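Local coordinates for protein purine nucleoside phosphorylase (Schistosoma mansoni, PDB 5KO5) that catalyses the reversible phosphorolysis of purine nucleosides, probably inosine and guanosine among them, to the free base and ribose 1-phosphate, at residues 178-182 and 183-187; 270-273 and 274-277. All coordinates share one frame; numbering follows the deposited sequence.

Interaction 1 of 2, residues 178-182 and 183-187; sequences KIAQE and NDFQD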
ATOM      1  N   LYS A 178     -19.735 -10.355 -28.183  1.00 23.46           N
ATOM      2  CA  LYS A 178     -20.623 -10.857 -29.226  1.00 24.05           C
ATOM      3  C   LYS A 178     -21.970 -10.149 -29.192  1.00 26.92           C
ATOM      4  O   LYS A 178     -22.520  -9.788 -30.240  1.00 29.99           O
ATOM      5  CB  LYS A 178     -20.816 -12.366 -29.067  1.00 25.13           C
ATOM      6  CG  LYS A 178     -21.728 -12.977 -30.118  1.00 30.33           C
ATOM      7  CD  LYS A 178     -20.919 -13.642 -31.206  1.00 51.66           C
ATOM      8  CE  LYS A 178     -20.373 -14.978 -30.740  1.00 59.04           C
ATOM      9  NZ  LYS A 178     -19.515 -15.614 -31.778  1.00 62.32           N
ATOM     10  N   ILE A 179     -22.517  -9.938 -27.993  1.00 25.03           N
ATOM     11  CA  ILE A 179     -23.802  -9.259 -27.867  1.00 26.17           C
ATOM     12  C   ILE A 179     -23.690  -7.800 -28.298  1.00 23.22           C
ATOM     13  O   ILE A 179     -24.612  -7.249 -28.911  1.00 26.94           O
ATOM     14  CB  ILE A 179     -24.348  -9.420 -26.436  1.00 24.55           C
ATOM     15  CG1 ILE A 179     -24.736 -10.883 -26.193  1.00 26.38           C
ATOM     16  CG2 ILE A 179     -25.542  -8.499 -26.205  1.00 25.26           C
ATOM     17  CD1 ILE A 179     -24.940 -11.233 -24.737  1.00 26.30           C
ATOM     18  N   ALA A 180     -22.558  -7.154 -28.000  1.00 25.09           N
ATOM     19  CA  ALA A 180     -22.358  -5.786 -28.469  1.00 23.09           C
ATOM     20  C   ALA A 180     -22.334  -5.729 -29.990  1.00 24.66           C
ATOM     21  O   ALA A 180     -22.892  -4.805 -30.593  1.00 26.23           O
ATOM     22  CB  ALA A 180     -21.066  -5.213 -27.895  1.00 22.17           C
ATOM     23  N   GLN A 181     -21.699  -6.717 -30.629  1.00 25.97           N
ATOM     24  CA  GLN A 181     -21.669  -6.758 -32.089  1.00 26.35           C
ATOM     25  C   GLN A 181     -23.066  -6.961 -32.658  1.00 27.84           C
ATOM     26  O   GLN A 181     -23.433  -6.336 -33.663  1.00 31.22           O
ATOM     27  CB  GLN A 181     -20.735  -7.873 -32.556  1.00 27.44           C
ATOM     28  CG  GLN A 181     -19.287  -7.684 -32.128  1.00 28.72           C
ATOM     29  CD  GLN A 181     -18.454  -8.936 -32.316  1.00 32.42           C
ATOM     30  OE1 GLN A 181     -18.992 -10.040 -32.444  1.00 31.11           O
ATOM     31  NE2 GLN A 181     -17.138  -8.773 -32.339  1.00 33.38           N
ATOM     32  N   GLU A 182     -23.858  -7.835 -32.032  1.00 27.54           N
ATOM     33  CA  GLU A 182     -25.205  -8.108 -32.525  1.00 29.72           C
ATOM     34  C   GLU A 182     -26.081  -6.863 -32.478  1.00 35.21           C
ATOM     35  O   GLU A 182     -26.998  -6.715 -33.298  1.00 36.02           O
ATOM     36  CB  GLU A 182     -25.834  -9.234 -31.704  1.00 30.83           C
ATOM     37  CG  GLU A 182     -25.168 -10.589 -31.906  1.00 32.76           C
ATOM     38  CD  GLU A 182     -25.596 -11.612 -30.870  1.00 35.63           C
ATOM     39  OE1 GLU A 182     -26.271 -11.225 -29.892  1.00 36.88           O
ATOM     40  OE2 GLU A 182     -25.257 -12.803 -31.030  1.00 36.74           O
ATOM     41  N   ASN A 183     -25.806  -5.955 -31.540  1.00 30.25           N
ATOM     42  CA  ASN A 183     -26.574  -4.730 -31.369  1.00 26.73           C
ATOM     43  C   ASN A 183     -25.847  -3.498 -31.894  1.00 30.30           C
ATOM     44  O   ASN A 183     -26.260  -2.371 -31.596  1.00 30.33           O
ATOM     45  CB  ASN A 183     -26.954  -4.554 -29.895  1.00 29.81           C
ATOM     46  CG  ASN A 183     -27.925  -5.619 -29.418  1.00 40.03           C
ATOM     47  OD1 ASN A 183     -29.136  -5.494 -29.595  1.00 44.18           O
ATOM     48  ND2 ASN A 183     -27.396  -6.681 -28.823  1.00 34.55           N
ATOM     49  N   ASP A 184     -24.763  -3.687 -32.653  1.00 27.27           N
ATOM     50  CA  ASP A 184     -24.083  -2.597 -33.356  1.00 26.91           C
ATOM     51  C   ASP A 184     -23.555  -1.518 -32.410  1.00 27.00           C
ATOM     52  O   ASP A 184     -23.528  -0.333 -32.752  1.00 28.79           O
ATOM     53  CB  ASP A 184     -24.956  -1.997 -34.469  1.00 30.06           C
ATOM     54  CG  ASP A 184     -24.178  -1.076 -35.401  1.00 47.05           C
ATOM     55  OD1 ASP A 184     -23.008  -1.388 -35.716  1.00 49.51           O
ATOM     56  OD2 ASP A 184     -24.731  -0.030 -35.804  1.00 52.05           O
ATOM     57  N   PHE A 185     -23.121  -1.891 -31.205  1.00 24.78           N
ATOM     58  CA  PHE A 185     -22.388  -0.944 -30.372  1.00 21.90           C
ATOM     59  C   PHE A 185     -20.984  -1.430 -30.026  1.00 23.50           C
ATOM     60  O   PHE A 185     -20.371  -0.933 -29.080  1.00 24.31           O
ATOM     61  CB  PHE A 185     -23.176  -0.468 -29.143  1.00 24.43           C
ATOM     62  CG  PHE A 185     -23.410  -1.523 -28.086  1.00 23.22           C
ATOM     63  CD1 PHE A 185     -24.529  -2.333 -28.135  1.00 24.35           C
ATOM     64  CD2 PHE A 185     -22.553  -1.644 -27.004  1.00 23.16           C
ATOM     65  CE1 PHE A 185     -24.764  -3.278 -27.152  1.00 24.44           C
ATOM     66  CE2 PHE A 185     -22.783  -2.591 -26.016  1.00 20.93           C
ATOM     67  CZ  PHE A 185     -23.895  -3.408 -26.094  1.00 21.42           C
ATOM     68  N   GLN A 186     -20.451  -2.371 -30.811  1.00 23.73           N
ATOM     69  CA  GLN A 186     -19.111  -2.886 -30.569  1.00 23.69           C
ATOM     70  C   GLN A 186     -18.045  -1.811 -30.715  1.00 24.74           C
ATOM     71  O   GLN A 186     -16.959  -1.954 -30.144  1.00 24.61           O
ATOM     72  CB  GLN A 186     -18.816  -4.078 -31.481  1.00 26.15           C
ATOM     73  CG  GLN A 186     -18.576  -3.722 -32.938  1.00 29.44           C
ATOM     74  CD  GLN A 186     -19.838  -3.283 -33.646  1.00 34.30           C
ATOM     75  OE1 GLN A 186     -20.936  -3.714 -33.301  1.00 29.43           O
ATOM     76  NE2 GLN A 186     -19.689  -2.409 -34.634  1.00 48.92           N
ATOM     77  N   ASP A 187     -18.330  -0.733 -31.455  1.00 25.51           N
ATOM     78  CA  ASP A 187     -17.379   0.370 -31.553  1.00 23.91           C
ATOM     79  C   ASP A 187     -17.127   1.041 -30.208  1.00 27.84           C
ATOM     80  O   ASP A 187     -16.112   1.730 -30.050  1.00 27.25           O
ATOM     81  CB  ASP A 187     -17.864   1.394 -32.583  1.00 27.47           C
ATOM     82  CG  ASP A 187     -19.174   2.055 -32.177  1.00 40.16           C
ATOM     83  OD1 ASP A 187     -20.219   1.369 -32.179  1.00 36.16           O
ATOM     84  OD2 ASP A 187     -19.161   3.266 -31.866  1.00 49.59           O
TER
HETATM   85  O   HOH W   1     -28.416  -9.888 -29.243  1.00 44.27           O
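Asn183 leaves helical geometry and grips Ile179 just where a Schellman motif ends helix 170-182. Two donors of Asn183 share one acceptor: the backbone N and the amide ND2 reach Ile179 O from opposite faces of the carbonyl plane. The ND2 bond of Asn183 is the shorter and straighter, 2.8 Å to Ile179 O with 162° at the hydrogen, and the oxygen lies close to the plane of the Asn183 amide. With CG of Asn183 anti to its own carbonyl carbon (chi1 -67°), the side chain folds back alongside Ile179, and ND2 sits 3.7 Å from Ile179 CG2. A water that donates to Glu182 OE1 also accepts a weak bond from ND2, while the same carboxylate oxygen forms a salt bridge with Arg283. Asp184 is the C-prime residue of the motif, and its phi is positive. Asp184 N bonds to Gln181 O at 3.1 Å. Phe185 N completes the motif by bonding to Ala180 O at 3.0 Å. The turn lays the Phe185 ring over Ala180, a CH-pi contact in which Ala180 CA stands 3.8 Å from the centroid of the Phe185 ring; Ala180 CB lies over the same ring near CE2. Trp276 of helix 259-283 meets this ring edge-to-face. Gln186 then crosses Gln181 at about a right angle, its CB 3.7 Å from Gln181 CG. The bend at chi2 (-71°) turns OE1 of Gln186 back toward the helix end, 3.4 Å from Gln181 CA.

Interaction 2 of 2, residues 270-273 and 274-277; sequences ADLL and QMWF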
ATOM      1  N   ALA A 270     -26.539   4.354 -19.031  1.00 21.11           N
ATOM      2  CA  ALA A 270     -27.187   3.423 -18.109  1.00 21.25           C
ATOM      3  C   ALA A 270     -28.152   2.479 -18.821  1.00 19.58           C
ATOM      4  O   ALA A 270     -28.178   1.274 -18.535  1.00 21.05           O
ATOM      5  CB  ALA A 270     -27.927   4.199 -17.018  1.00 21.74           C
ATOM      6  N   ASP A 271     -28.958   3.004 -19.746  1.00 21.58           N
ATOM      7  CA  ASP A 271     -29.977   2.172 -20.373  1.00 21.56           C
ATOM      8  C   ASP A 271     -29.359   1.157 -21.322  1.00 25.66           C
ATOM      9  O   ASP A 271     -29.809   0.003 -21.387  1.00 24.49           O
ATOM     10  CB  ASP A 271     -31.020   3.048 -21.059  1.00 24.81           C
ATOM     11  CG  ASP A 271     -31.822   3.848 -20.070  1.00 32.16           C
ATOM     12  OD1 ASP A 271     -32.731   3.266 -19.442  1.00 32.44           O
ATOM     13  OD2 ASP A 271     -31.544   5.057 -19.919  1.00 30.53           O
ATOM     14  N   LEU A 272     -28.326   1.564 -22.062  1.00 23.34           N
ATOM     15  CA  LEU A 272     -27.622   0.625 -22.929  1.00 23.07           C
ATOM     16  C   LEU A 272     -26.951  -0.472 -22.115  1.00 21.43           C
ATOM     17  O   LEU A 272     -27.011  -1.653 -22.479  1.00 23.20           O
ATOM     18  CB  LEU A 272     -26.590   1.371 -23.771  1.00 23.42           C
ATOM     19  CG  LEU A 272     -25.770   0.515 -24.742  1.00 23.43           C
ATOM     20  CD1 LEU A 272     -26.673  -0.192 -25.752  1.00 25.22           C
ATOM     21  CD2 LEU A 272     -24.715   1.346 -25.447  1.00 26.44           C
ATOM     22  N   LEU A 273     -26.322  -0.104 -20.997  1.00 19.91           N
ATOM     23  CA  LEU A 273     -25.665  -1.101 -20.164  1.00 20.70           C
ATOM     24  C   LEU A 273     -26.675  -2.066 -19.553  1.00 20.00           C
ATOM     25  O   LEU A 273     -26.402  -3.268 -19.446  1.00 21.42           O
ATOM     26  CB  LEU A 273     -24.851  -0.393 -19.087  1.00 18.92           C
ATOM     27  CG  LEU A 273     -24.021  -1.284 -18.174  1.00 23.87           C
ATOM     28  CD1 LEU A 273     -22.976  -2.056 -18.962  1.00 22.81           C
ATOM     29  CD2 LEU A 273     -23.358  -0.432 -17.105  1.00 33.22           C
ATOM     30  N   GLN A 274     -27.853  -1.569 -19.168  1.00 22.05           N
ATOM     31  CA  GLN A 274     -28.880  -2.459 -18.637  1.00 23.17           C
ATOM     32  C   GLN A 274     -29.320  -3.469 -19.688  1.00 22.31           C
ATOM     33  O   GLN A 274     -29.447  -4.668 -19.407  1.00 24.21           O
ATOM     34  CB  GLN A 274     -30.092  -1.666 -18.150  1.00 28.51           C
ATOM     35  CG  GLN A 274     -31.167  -2.601 -17.604  1.00 37.82           C
ATOM     36  CD  GLN A 274     -32.573  -2.041 -17.682  1.00 58.72           C
ATOM     37  OE1 GLN A 274     -32.825  -1.033 -18.341  1.00 67.74           O
ATOM     38  NE2 GLN A 274     -33.503  -2.698 -16.997  1.00 68.41           N
ATOM     39  N   MET A 275     -29.584  -2.991 -20.906  1.00 21.53           N
ATOM     40  CA  MET A 275     -29.980  -3.886 -21.987  1.00 21.69           C
ATOM     41  C   MET A 275     -28.888  -4.917 -22.252  1.00 21.19           C
ATOM     42  O   MET A 275     -29.169  -6.109 -22.421  1.00 22.45           O
ATOM     43  CB  MET A 275     -30.288  -3.048 -23.237  1.00 23.78           C
ATOM     44  CG  MET A 275     -30.942  -3.793 -24.390  1.00 40.15           C
ATOM     45  SD  MET A 275     -29.786  -4.825 -25.307  1.00 41.83           S
ATOM     46  CE  MET A 275     -28.486  -3.674 -25.621  1.00 20.50           C
ATOM     47  N   TRP A 276     -27.633  -4.473 -22.265  1.00 20.06           N
ATOM     48  CA  TRP A 276     -26.517  -5.368 -22.542  1.00 21.14           C
ATOM     49  C   TRP A 276     -26.432  -6.466 -21.492  1.00 21.69           C
ATOM     50  O   TRP A 276     -26.342  -7.657 -21.819  1.00 20.70           O
ATOM     51  CB  TRP A 276     -25.241  -4.535 -22.520  1.00 20.68           C
ATOM     52  CG  TRP A 276     -24.006  -5.187 -23.035  1.00 20.72           C
ATOM     53  CD1 TRP A 276     -23.910  -6.352 -23.750  1.00 21.75           C
ATOM     54  CD2 TRP A 276     -22.680  -4.674 -22.922  1.00 18.33           C
ATOM     55  NE1 TRP A 276     -22.592  -6.602 -24.067  1.00 20.30           N
ATOM     56  CE2 TRP A 276     -21.818  -5.582 -23.573  1.00 19.31           C
ATOM     57  CE3 TRP A 276     -22.133  -3.531 -22.322  1.00 17.82           C
ATOM     58  CZ2 TRP A 276     -20.436  -5.387 -23.637  1.00 20.33           C
ATOM     59  CZ3 TRP A 276     -20.766  -3.335 -22.389  1.00 18.41           C
ATOM     60  CH2 TRP A 276     -19.931  -4.259 -23.043  1.00 20.56           C
ATOM     61  N   PHE A 277     -26.465  -6.079 -20.215  1.00 20.20           N
ATOM     62  CA  PHE A 277     -26.324  -7.056 -19.145  1.00 18.35           C
ATOM     63  C   PHE A 277     -27.541  -7.968 -19.041  1.00 20.71           C
ATOM     64  O   PHE A 277     -27.396  -9.149 -18.712  1.00 20.80           O
ATOM     65  CB  PHE A 277     -25.987  -6.358 -17.823  1.00 18.54           C
ATOM     66  CG  PHE A 277     -24.511  -6.236 -17.586  1.00 21.29           C
ATOM     67  CD1 PHE A 277     -23.690  -5.652 -18.538  1.00 22.01           C
ATOM     68  CD2 PHE A 277     -23.943  -6.739 -16.436  1.00 24.08           C
ATOM     69  CE1 PHE A 277     -22.311  -5.569 -18.329  1.00 23.05           C
ATOM     70  CE2 PHE A 277     -22.575  -6.641 -16.215  1.00 25.01           C
ATOM     71  CZ  PHE A 277     -21.767  -6.063 -17.178  1.00 25.15           C
TER
HETATM   72  O   HOH W   2     -32.510  -0.773 -21.004  1.00 28.83           O
HETATM   73  O   HOH W   3     -34.404   1.096 -20.222  1.00 37.55           O
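Leu273 packs through a single methyl, CD1, against both Trp276 and Phe277, the i+3 and i+4 neighbours on the inward side of helix 259-283. This long C-terminal helix lies against the central sheet of the phosphorylase fold. Leu273 CD1 is 3.6 Å from Phe277 CE1 and 3.8 Å from Trp276 CE3, and it meets both rings obliquely. Leu273 and Phe277 run side by side in the same direction; a chi1 of -176°, with CG opposite the backbone N, sends the leucine along the helix toward the two rings. Strand 112-121 receives Leu273 and Phe277 through Thr116, and Val240 of strand 236-246 touches both aromatic residues. The indole NE1 of Trp276 is satisfied by Ala176 O of helix 170-182. Further round the helix, Leu272 and Met275 meet at their ends, Leu272 CD1 lying 3.9 Å from Met275 CE. Two bends in the methionine chain, at chi2 and chi3, curl its methyl back toward Leu272. Beneath these side chains the backbone is joined by i+4 to i bonds, among them Phe277 N to Leu273 O at 2.9 Å and Met275 N to Asp271 O at 3.0 Å. At the polar edge Gln274 is extended beyond CG, with OE1 turned to the side of Asp271, and waters bridge the two residues. One water lies between Gln274 OE1 and Asp271 O, the oxygen that already accepts Met275 N. A second water lies 2.8 Å from Asp271 OD1 and 3.3 Å from Gln274 OE1.

In the fold
Along the chain the two contacts come in series, neither nesting nor crossing. Interaction 1 closes the turn that takes the chain out of helix 170-182 and on toward strand 189-196; interaction 2 comes much later, within helix 259-283, and closes no loop. They nevertheless meet in space, their centres about 12 Å apart. Trp276 is the main join: Phe185 CZ lies 3.5 Å from Trp276 CG, and Ile179 CG2 lies 3.6 Å from Trp276 CD1. Leu272 also packs on Phe185. Helix 170-182 and its terminal turn are thereby tied to the C-terminal helix, which in turn rests on strands 112-121, 131-139 and 236-246 of the mixed sheet.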